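Local coordinates for prolyl 4-hydroxylase alpha subunit Fe(2+) 2OG dioxygenase domain-containing protein (Burkholderia ambifaria, PDB 3W20), which probably catalyses the metal- and 2-oxoglutarate-dependent oxidation of N-substituted L-amino acids, at residues A[114-119]-A[260-265]; A[196-201]-A[219-224]; A[230-233]-A[237-240]. All blocks are in the same frame, centred on the assembly; numbering follows the deposited sequence.

Contact 1: residues A[114-119]-A[260-265]; sequences RLFSDA and LFLIHT
With chi1 at -57°, the ring of Phe-116 lies anti to its own carbonyl carbon and swings off the helix toward the strand, while Leu-260, whose chi1 of 49° sets CG between the backbone N and the carbonyl carbon, lifts both methyls up to meet it. The pair shows how a helix can be seated on the double-stranded beta-helix (DSBH) fold of the 2-oxoglutarate dioxygenases: a single aromatic side chain from helix 111-120 settles on two leucines of strand 255-265. Because Leu-260 and Leu-262 are two residues apart, they come up on the same side of the strand. Leu-260 uses its two methyls differently. CD1 sits over one face of the ring in a CH-pi contact, 4.2 Å from the centroid and 13° off the normal, whereas CD2 touches Phe-116 CD2 at 4.0 Å. The main chains stay well apart, with 9.1 Å between the CA atoms of Phe-116 and Leu-262, so the interface is made of side chains alone and is wholly apolar.

All three touching residues are buried. Met-271 of strand 268-272 packs on both Phe-116 and Leu-262, and Ile-27 of helix 23-31 adds to the apolar surroundings of Leu-262. The 2-oxoglutarate site is close by: the side chain of Leu-260 is about 5 Å from that of Arg-141, which binds the cosubstrate, and about 11 Å from the zinc ion; the neighbouring Phe-261 touches the zinc ligand Asp-157. Along the other part of the ring, Leu-262 approaches obliquely, its CD1 lying 3.9 Å from Phe-116 CD1 and 4.0 Å from Phe-116 CE1.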
loop_
_atom_site.group_PDB
_atom_site.type_symbol
_atom_site.label_atom_id
_atom_site.label_comp_id
_atom_site.label_asym_id
_atom_site.label_seq_id
_atom_site.Cartn_x
_atom_site.Cartn_y
_atom_site.Cartn_z
ATOM N N ARG A 114 13.902 16.032 -9.552
ATOM C CA ARG A 114 15.305 16.345 -9.292
ATOM C C ARG A 114 15.519 17.830 -8.907
ATOM O O ARG A 114 16.435 18.158 -8.158
ATOM C CB ARG A 114 16.178 15.945 -10.482
ATOM C CG ARG A 114 16.424 14.460 -10.585
ATOM C CD ARG A 114 17.233 14.183 -11.851
ATOM N NE ARG A 114 17.396 12.739 -11.938
ATOM C CZ ARG A 114 18.469 12.061 -11.526
ATOM N NH1 ARG A 114 19.552 12.692 -11.060
ATOM N NH2 ARG A 114 18.450 10.736 -11.592
ATOM N N LEU A 115 14.656 18.728 -9.360
ATOM C CA LEU A 115 14.713 20.106 -8.891
ATOM C C LEU A 115 14.786 20.202 -7.382
ATOM O O LEU A 115 15.650 20.866 -6.816
ATOM C CB LEU A 115 13.526 20.905 -9.451
ATOM C CG LEU A 115 13.592 22.365 -9.764
ATOM C CD1 LEU A 115 14.760 22.659 -10.705
ATOM C CD2 LEU A 115 12.251 22.662 -10.419
ATOM N N PHE A 116 13.909 19.465 -6.705
ATOM C CA PHE A 116 13.922 19.430 -5.283
ATOM C C PHE A 116 14.904 18.474 -4.679
ATOM O O PHE A 116 15.528 18.833 -3.672
ATOM C CB PHE A 116 12.475 19.063 -4.823
ATOM C CG PHE A 116 11.474 20.026 -5.349
ATOM C CD1 PHE A 116 11.303 21.244 -4.693
ATOM C CD2 PHE A 116 10.796 19.791 -6.529
ATOM C CE1 PHE A 116 10.374 22.173 -5.167
ATOM C CE2 PHE A 116 9.870 20.713 -7.012
ATOM C CZ PHE A 116 9.676 21.902 -6.352
ATOM N N SER A 117 15.093 17.262 -5.242
ATOM C CA SER A 117 16.078 16.362 -4.597
ATOM C C SER A 117 17.489 17.007 -4.560
ATOM O O SER A 117 18.214 16.939 -3.572
ATOM C CB SER A 117 16.099 14.949 -5.218
ATOM O OG SER A 117 16.197 14.888 -6.613
ATOM N N ASP A 118 17.846 17.670 -5.651
ATOM C CA ASP A 118 19.104 18.382 -5.739
ATOM C C ASP A 118 19.174 19.584 -4.844
ATOM O O ASP A 118 20.173 19.792 -4.170
ATOM C CB ASP A 118 19.387 18.834 -7.186
ATOM C CG ASP A 118 19.625 17.670 -8.126
ATOM O OD1 ASP A 118 19.826 16.536 -7.677
ATOM O OD2 ASP A 118 19.544 17.852 -9.327
ATOM N N ALA A 119 18.150 20.411 -4.854
ATOM C CA ALA A 119 18.246 21.609 -4.107
ATOM C C ALA A 119 18.244 21.354 -2.580
ATOM O O ALA A 119 18.902 22.065 -1.826
ATOM C CB ALA A 119 17.140 22.560 -4.499
ATOM N N LEU A 260 4.076 18.676 -6.586
ATOM C CA LEU A 260 4.182 17.801 -5.435
ATOM C C LEU A 260 4.022 18.685 -4.186
ATOM O O LEU A 260 3.725 19.875 -4.303
ATOM C CB LEU A 260 5.538 17.125 -5.444
ATOM C CG LEU A 260 6.800 17.946 -5.646
ATOM C CD1 LEU A 260 7.262 18.782 -4.425
ATOM C CD2 LEU A 260 7.943 16.982 -6.084
ATOM N N PHE A 261 4.184 18.045 -3.024
ATOM C CA PHE A 261 4.214 18.766 -1.762
ATOM C C PHE A 261 5.502 18.402 -1.024
ATOM O O PHE A 261 6.127 17.325 -1.215
ATOM C CB PHE A 261 2.990 18.317 -0.914
ATOM C CG PHE A 261 1.707 18.763 -1.515
ATOM C CD1 PHE A 261 1.160 20.034 -1.181
ATOM C CD2 PHE A 261 1.008 17.909 -2.400
ATOM C CE1 PHE A 261 -0.044 20.487 -1.744
ATOM C CE2 PHE A 261 -0.215 18.351 -2.961
ATOM C CZ PHE A 261 -0.708 19.634 -2.685
ATOM N N LEU A 262 5.878 19.296 -0.117
ATOM C CA LEU A 262 7.070 19.113 0.693
ATOM C C LEU A 262 6.758 19.292 2.169
ATOM O O LEU A 262 6.042 20.178 2.514
ATOM C CB LEU A 262 8.059 20.217 0.306
ATOM C CG LEU A 262 8.698 20.120 -1.086
ATOM C CD1 LEU A 262 9.216 21.522 -1.425
ATOM C CD2 LEU A 262 9.837 19.110 -1.114
ATOM N N ILE A 263 7.303 18.446 3.039
ATOM C CA ILE A 263 7.360 18.738 4.452
ATOM C C ILE A 263 8.789 18.601 4.981
ATOM O O ILE A 263 9.571 17.820 4.481
ATOM C CB ILE A 263 6.428 17.817 5.304
ATOM C CG1 ILE A 263 6.634 16.321 4.949
ATOM C CG2 ILE A 263 5.005 18.244 5.003
ATOM C CD1 ILE A 263 5.789 15.409 5.869
ATOM N N HIS A 264 9.116 19.406 5.971
ATOM C CA HIS A 264 10.481 19.361 6.494
ATOM C C HIS A 264 10.481 18.509 7.739
ATOM O O HIS A 264 10.072 18.950 8.804
ATOM C CB HIS A 264 10.939 20.775 6.799
ATOM C CG HIS A 264 12.440 20.880 7.031
ATOM N ND1 HIS A 264 13.062 22.081 7.183
ATOM C CD2 HIS A 264 13.432 19.903 7.075
ATOM C CE1 HIS A 264 14.421 21.861 7.339
ATOM N NE2 HIS A 264 14.639 20.544 7.264
ATOM N N THR A 265 10.941 17.277 7.608
ATOM C CA THR A 265 10.948 16.376 8.770
ATOM C C THR A 265 12.286 16.368 9.480
ATOM O O THR A 265 13.263 16.948 8.974
ATOM C CB THR A 265 10.594 14.937 8.382
ATOM O OG1 THR A 265 11.705 14.319 7.750
ATOM C CG2 THR A 265 9.398 14.962 7.404
#

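Contact 2: residues A[196-201]-A[219-224]; sequences WDNRPE and IAALER
The backbone N of Leu-222 donates to the carbonyl O of Ile-219 at 2.8 Å, closing a beta turn that presents Leu-222 to Trp-196. This contact belongs to the smaller, three-stranded sheet of the DSBH enzyme: Trp-196 ends strand 193-196, and the turn lies between helix 203-216 and strand 227-230, so the two ends of the helical excursion are brought side by side. Leu-222 makes most of the join. Its isobutyl group crosses the indole at about a right angle and sets both methyls on the same face. CD2 lies over the five-membered ring, 4.1 Å from its centroid and 21° off the normal, a CH-pi contact; CD1 stands about 4.0 Å above the plane of the indole and is closest to CE2.

Asn-198 adds its aliphatic part. With CG anti to the backbone N (chi1 180°), the side chain extends toward the turn, and CD2 of Leu-222 sits in the corner made by the indole and the asparagine, 4.0 Å from Asn-198 CB. Between the two, Asp-197 is the centre of an inverse gamma turn, with only a weak bond from Asn-198 N to Trp-196 O. Leu-245 touches both Trp-196 and Leu-222 and bonds through its backbone to Trp-196 and Asn-198, carrying the contact toward the zinc ligand His-246, whose side chain is about 5 Å from that of Trp-196. Farther along, Arg-199 is anchored to Gln-241, Asn-244 and Pro-175. At the margin, Asn-198 ND2 comes within 4.5 Å of Ala-221 CB.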
loop_
_atom_site.group_PDB
_atom_site.type_symbol
_atom_site.label_atom_id
_atom_site.label_comp_id
_atom_site.label_asym_id
_atom_site.label_seq_id
_atom_site.Cartn_x
_atom_site.Cartn_y
_atom_site.Cartn_z
ATOM N N TRP A 196 -6.128 32.500 0.278
ATOM C CA TRP A 196 -6.543 33.334 1.352
ATOM C C TRP A 196 -5.759 33.178 2.651
ATOM O O TRP A 196 -5.173 32.117 2.932
ATOM C CB TRP A 196 -7.981 33.004 1.700
ATOM C CG TRP A 196 -9.007 33.309 0.600
ATOM C CD1 TRP A 196 -9.818 34.450 0.473
ATOM C CD2 TRP A 196 -9.391 32.449 -0.522
ATOM N NE1 TRP A 196 -10.647 34.336 -0.625
ATOM C CE2 TRP A 196 -10.468 33.168 -1.244
ATOM C CE3 TRP A 196 -9.073 31.184 -0.911
ATOM C CZ2 TRP A 196 -11.061 32.630 -2.383
ATOM C CZ3 TRP A 196 -9.666 30.653 -2.069
ATOM C CH2 TRP A 196 -10.676 31.348 -2.752
ATOM N N ASP A 197 -5.770 34.257 3.460
ATOM C CA ASP A 197 -5.203 34.234 4.812
ATOM C C ASP A 197 -6.168 33.591 5.793
ATOM O O ASP A 197 -6.814 34.218 6.706
ATOM C CB ASP A 197 -4.732 35.663 5.163
ATOM C CG ASP A 197 -4.268 35.787 6.575
ATOM O OD1 ASP A 197 -3.731 34.801 7.104
ATOM O OD2 ASP A 197 -4.537 36.860 7.162
ATOM N N ASN A 198 -6.369 32.295 5.559
ATOM C CA ASN A 198 -7.336 31.488 6.315
ATOM C C ASN A 198 -6.816 30.054 6.333
ATOM O O ASN A 198 -6.479 29.544 5.297
ATOM C CB ASN A 198 -8.719 31.532 5.658
ATOM C CG ASN A 198 -9.744 30.702 6.402
ATOM O OD1 ASN A 198 -9.726 29.462 6.352
ATOM N ND2 ASN A 198 -10.655 31.391 7.139
ATOM N N ARG A 199 -6.674 29.477 7.525
ATOM C CA ARG A 199 -6.158 28.057 7.622
ATOM C C ARG A 199 -7.081 27.152 8.351
ATOM O O ARG A 199 -7.092 27.093 9.604
ATOM C CB ARG A 199 -4.764 28.062 8.327
ATOM C CG ARG A 199 -3.672 28.856 7.703
ATOM C CD ARG A 199 -2.370 28.621 8.607
ATOM N NE ARG A 199 -1.388 28.750 7.636
ATOM C CZ ARG A 199 -0.231 28.149 7.574
ATOM N NH1 ARG A 199 0.274 27.332 8.503
ATOM N NH2 ARG A 199 0.409 28.449 6.531
ATOM N N PRO A 200 -7.966 26.495 7.631
ATOM C CA PRO A 200 -8.934 25.599 8.259
ATOM C C PRO A 200 -8.216 24.571 9.152
ATOM O O PRO A 200 -7.128 24.123 8.800
ATOM C CB PRO A 200 -9.577 24.891 7.059
ATOM C CG PRO A 200 -9.351 25.801 5.927
ATOM C CD PRO A 200 -8.031 26.478 6.161
ATOM N N GLU A 201 -8.782 24.280 10.330
ATOM C CA GLU A 201 -8.110 23.427 11.296
ATOM C C GLU A 201 -8.209 21.909 11.043
ATOM O O GLU A 201 -7.482 21.148 11.663
ATOM C CB GLU A 201 -8.574 23.758 12.727
ATOM C CG GLU A 201 -8.199 25.172 13.193
ATOM C CD GLU A 201 -9.063 25.626 14.392
ATOM O OE1 GLU A 201 -10.012 24.892 14.763
ATOM O OE2 GLU A 201 -8.814 26.708 14.959
ATOM N N ILE A 219 -18.467 31.521 1.203
ATOM C CA ILE A 219 -17.878 31.201 2.472
ATOM C C ILE A 219 -17.747 32.483 3.322
ATOM O O ILE A 219 -16.740 33.177 3.309
ATOM C CB ILE A 219 -16.540 30.414 2.288
ATOM C CG1 ILE A 219 -16.717 29.237 1.329
ATOM C CG2 ILE A 219 -15.974 29.984 3.629
ATOM C CD1 ILE A 219 -15.487 28.398 1.123
ATOM N N ALA A 220 -18.793 32.794 4.068
ATOM C CA ALA A 220 -18.834 34.022 4.886
ATOM C C ALA A 220 -17.537 34.391 5.647
ATOM O O ALA A 220 -17.222 35.586 5.754
ATOM C CB ALA A 220 -20.046 34.006 5.825
ATOM N N ALA A 221 -16.795 33.395 6.162
ATOM C CA ALA A 221 -15.525 33.643 6.892
ATOM C C ALA A 221 -14.396 34.304 6.054
ATOM O O ALA A 221 -13.496 34.947 6.606
ATOM C CB ALA A 221 -15.011 32.365 7.559
ATOM N N LEU A 222 -14.496 34.139 4.739
ATOM C CA LEU A 222 -13.520 34.624 3.757
ATOM C C LEU A 222 -13.661 36.131 3.473
ATOM O O LEU A 222 -12.669 36.809 3.206
ATOM C CB LEU A 222 -13.625 33.822 2.455
ATOM C CG LEU A 222 -13.147 32.339 2.527
ATOM C CD1 LEU A 222 -13.247 31.647 1.187
ATOM C CD2 LEU A 222 -11.734 32.192 3.133
ATOM N N GLU A 223 -14.877 36.674 3.542
ATOM C CA GLU A 223 -15.008 38.109 3.260
ATOM C C GLU A 223 -14.160 38.942 4.220
ATOM O O GLU A 223 -13.927 40.106 3.974
ATOM C CB GLU A 223 -16.473 38.559 3.269
ATOM C CG GLU A 223 -17.068 38.760 4.653
ATOM C CD GLU A 223 -18.594 38.755 4.621
ATOM O OE1 GLU A 223 -19.196 39.595 5.308
ATOM O OE2 GLU A 223 -19.203 37.916 3.912
ATOM N N ARG A 224 -13.679 38.334 5.301
ATOM C CA ARG A 224 -12.748 39.010 6.220
ATOM C C ARG A 224 -11.248 38.705 5.913
ATOM O O ARG A 224 -10.356 39.339 6.478
ATOM C CB ARG A 224 -13.115 38.664 7.684
ATOM C CG ARG A 224 -14.623 38.770 7.983
ATOM C CD ARG A 224 -14.996 38.755 9.470
ATOM N NE ARG A 224 -14.772 37.471 10.154
ATOM C CZ ARG A 224 -15.654 36.465 10.262
ATOM N NH1 ARG A 224 -16.865 36.539 9.718
ATOM N NH2 ARG A 224 -15.317 35.362 10.916
#

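Contact 3: residues A[230-233]-A[237-240]; sequences LKPQ and LTLF
Pro-232 and Thr-238 face each other with their CA atoms 6.9 Å apart, where the chain after strand 227-230 runs roughly antiparallel to strand 236-241 before turning back into it within a few residues. This is a connection between the two sheets of the double-stranded beta-helix: strand 227-230 belongs to the small antiparallel sheet and strand 236-241 to the large one, so the contact bridges them immediately around the turn. Thr-238 supplies both of its branches. Its OG1, anti to the carbonyl carbon (chi1 -64°), is turned to the proline ring and lies 3.3 Å from Pro-232 CB and equally 3.3 Å from Pro-232 CG, so that the hydroxyl oxygen lies beside two ring methylenes. The same rotation places CG2 anti to the backbone N, on the side of Leu-230, where it meets Leu-230 CD1 at 3.8 Å. The threonine is thus split between a ring and a methyl, and crosses the proline at about a right angle.

The three touching residues are buried. Phe-181 of strand 178-185 packs on both Pro-232 and Thr-238 and pairs with Thr-238 through the backbone, while Val-39 of strand 37-41 touches the threonine as well. Lys-231 between the two apolar residues points away and forms a salt bridge with Glu-249. The side chain of Pro-232 is about 5 Å from that of Arg-255, which binds 2-oxoglutarate, and Phe-240 stacks edge-to-face on the zinc ligand His-246. Across these two segments the side chains meet by van der Waals contact, with the threonine oxygen beside proline methylenes; this contact therefore probably rests on fit of shape, and on the rotamer that turns each threonine branch to its own partner.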
loop_
_atom_site.group_PDB
_atom_site.type_symbol
_atom_site.label_atom_id
_atom_site.label_comp_id
_atom_site.label_asym_id
_atom_site.label_seq_id
_atom_site.Cartn_x
_atom_site.Cartn_y
_atom_site.Cartn_z
ATOM N N LEU A 230 -2.696 34.916 -7.847
ATOM C CA LEU A 230 -1.506 34.560 -8.582
ATOM C C LEU A 230 -1.946 34.096 -9.985
ATOM O O LEU A 230 -3.029 33.521 -10.087
ATOM C CB LEU A 230 -0.882 33.326 -7.890
ATOM C CG LEU A 230 -0.310 33.496 -6.488
ATOM C CD1 LEU A 230 0.292 32.189 -6.010
ATOM C CD2 LEU A 230 0.771 34.558 -6.572
ATOM N N LYS A 231 -1.177 34.439 -11.016
ATOM C CA LYS A 231 -1.440 33.939 -12.365
ATOM C C LYS A 231 -0.127 33.369 -12.878
ATOM O O LYS A 231 0.594 34.020 -13.657
ATOM C CB LYS A 231 -1.859 35.108 -13.302
ATOM C CG LYS A 231 -3.131 35.884 -12.955
ATOM C CD LYS A 231 -4.411 35.106 -13.188
ATOM C CE LYS A 231 -5.606 36.087 -13.332
ATOM N NZ LYS A 231 -6.918 35.432 -13.550
ATOM N N PRO A 232 0.265 32.186 -12.408
ATOM C CA PRO A 232 1.569 31.637 -12.803
ATOM C C PRO A 232 1.513 31.326 -14.336
ATOM O O PRO A 232 0.469 30.846 -14.844
ATOM C CB PRO A 232 1.694 30.344 -11.965
ATOM C CG PRO A 232 0.666 30.440 -10.919
ATOM C CD PRO A 232 -0.455 31.321 -11.462
ATOM N N GLN A 233 2.609 31.587 -15.006
ATOM C CA GLN A 233 2.708 31.426 -16.466
ATOM C C GLN A 233 3.490 30.181 -16.791
ATOM O O GLN A 233 4.318 29.715 -16.002
ATOM C CB GLN A 233 3.415 32.645 -17.065
ATOM C CG GLN A 233 2.679 33.968 -16.740
ATOM C CD GLN A 233 1.279 33.941 -17.333
ATOM O OE1 GLN A 233 0.240 33.993 -16.642
ATOM N NE2 GLN A 233 1.240 33.779 -18.630
ATOM N N LEU A 237 7.455 28.269 -11.530
ATOM C CA LEU A 237 7.239 27.327 -10.421
ATOM C C LEU A 237 6.610 28.170 -9.314
ATOM O O LEU A 237 7.169 29.191 -8.933
ATOM C CB LEU A 237 8.591 26.860 -9.921
ATOM C CG LEU A 237 8.562 25.958 -8.662
ATOM C CD1 LEU A 237 7.789 24.632 -8.877
ATOM C CD2 LEU A 237 10.035 25.686 -8.294
ATOM N N THR A 238 5.478 27.703 -8.800
ATOM C CA THR A 238 4.827 28.385 -7.711
ATOM C C THR A 238 5.022 27.532 -6.426
ATOM O O THR A 238 4.661 26.353 -6.458
ATOM C CB THR A 238 3.354 28.491 -8.026
ATOM O OG1 THR A 238 3.241 29.325 -9.193
ATOM C CG2 THR A 238 2.609 29.265 -6.923
ATOM N N LEU A 239 5.554 28.145 -5.373
ATOM C CA LEU A 239 5.827 27.470 -4.105
ATOM C C LEU A 239 4.997 28.228 -3.057
ATOM O O LEU A 239 4.975 29.492 -3.077
ATOM C CB LEU A 239 7.275 27.570 -3.793
ATOM C CG LEU A 239 8.230 26.942 -4.832
ATOM C CD1 LEU A 239 9.621 27.413 -4.487
ATOM C CD2 LEU A 239 8.088 25.448 -4.574
ATOM N N PHE A 240 4.164 27.522 -2.287
ATOM C CA PHE A 240 3.344 28.222 -1.371
ATOM C C PHE A 240 3.032 27.411 -0.132
ATOM O O PHE A 240 3.189 26.176 -0.126
ATOM C CB PHE A 240 1.957 28.607 -1.996
ATOM C CG PHE A 240 1.135 27.424 -2.432
ATOM C CD1 PHE A 240 -0.025 27.044 -1.731
ATOM C CD2 PHE A 240 1.482 26.719 -3.598
ATOM C CE1 PHE A 240 -0.776 25.919 -2.164
ATOM C CE2 PHE A 240 0.743 25.603 -4.022
ATOM C CZ PHE A 240 -0.396 25.219 -3.335
#

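How the contacts relate
From the N terminus, the chain first enters contact 1 on helix 111-120, and that loop stays open until strand 255-265 closes it 141 residues later. Within it lie the other two, in series rather than crossing: contact 2 closes round helix 203-216, and contact 3 then closes the short return from strand 227-230 to strand 236-241. Contacts 1 and 3 share the large sheet and touch directly, Phe-116 CE1 lying 4.0 Å from Leu-239 CD2. Contact 2 stands apart on the small sheet, across the chain's centre from contact 1, its nearest atoms about 7 Å from contact 3. They join helix 111-120 to the large sheet, the loops flanking helix 203-216, and the two sheets.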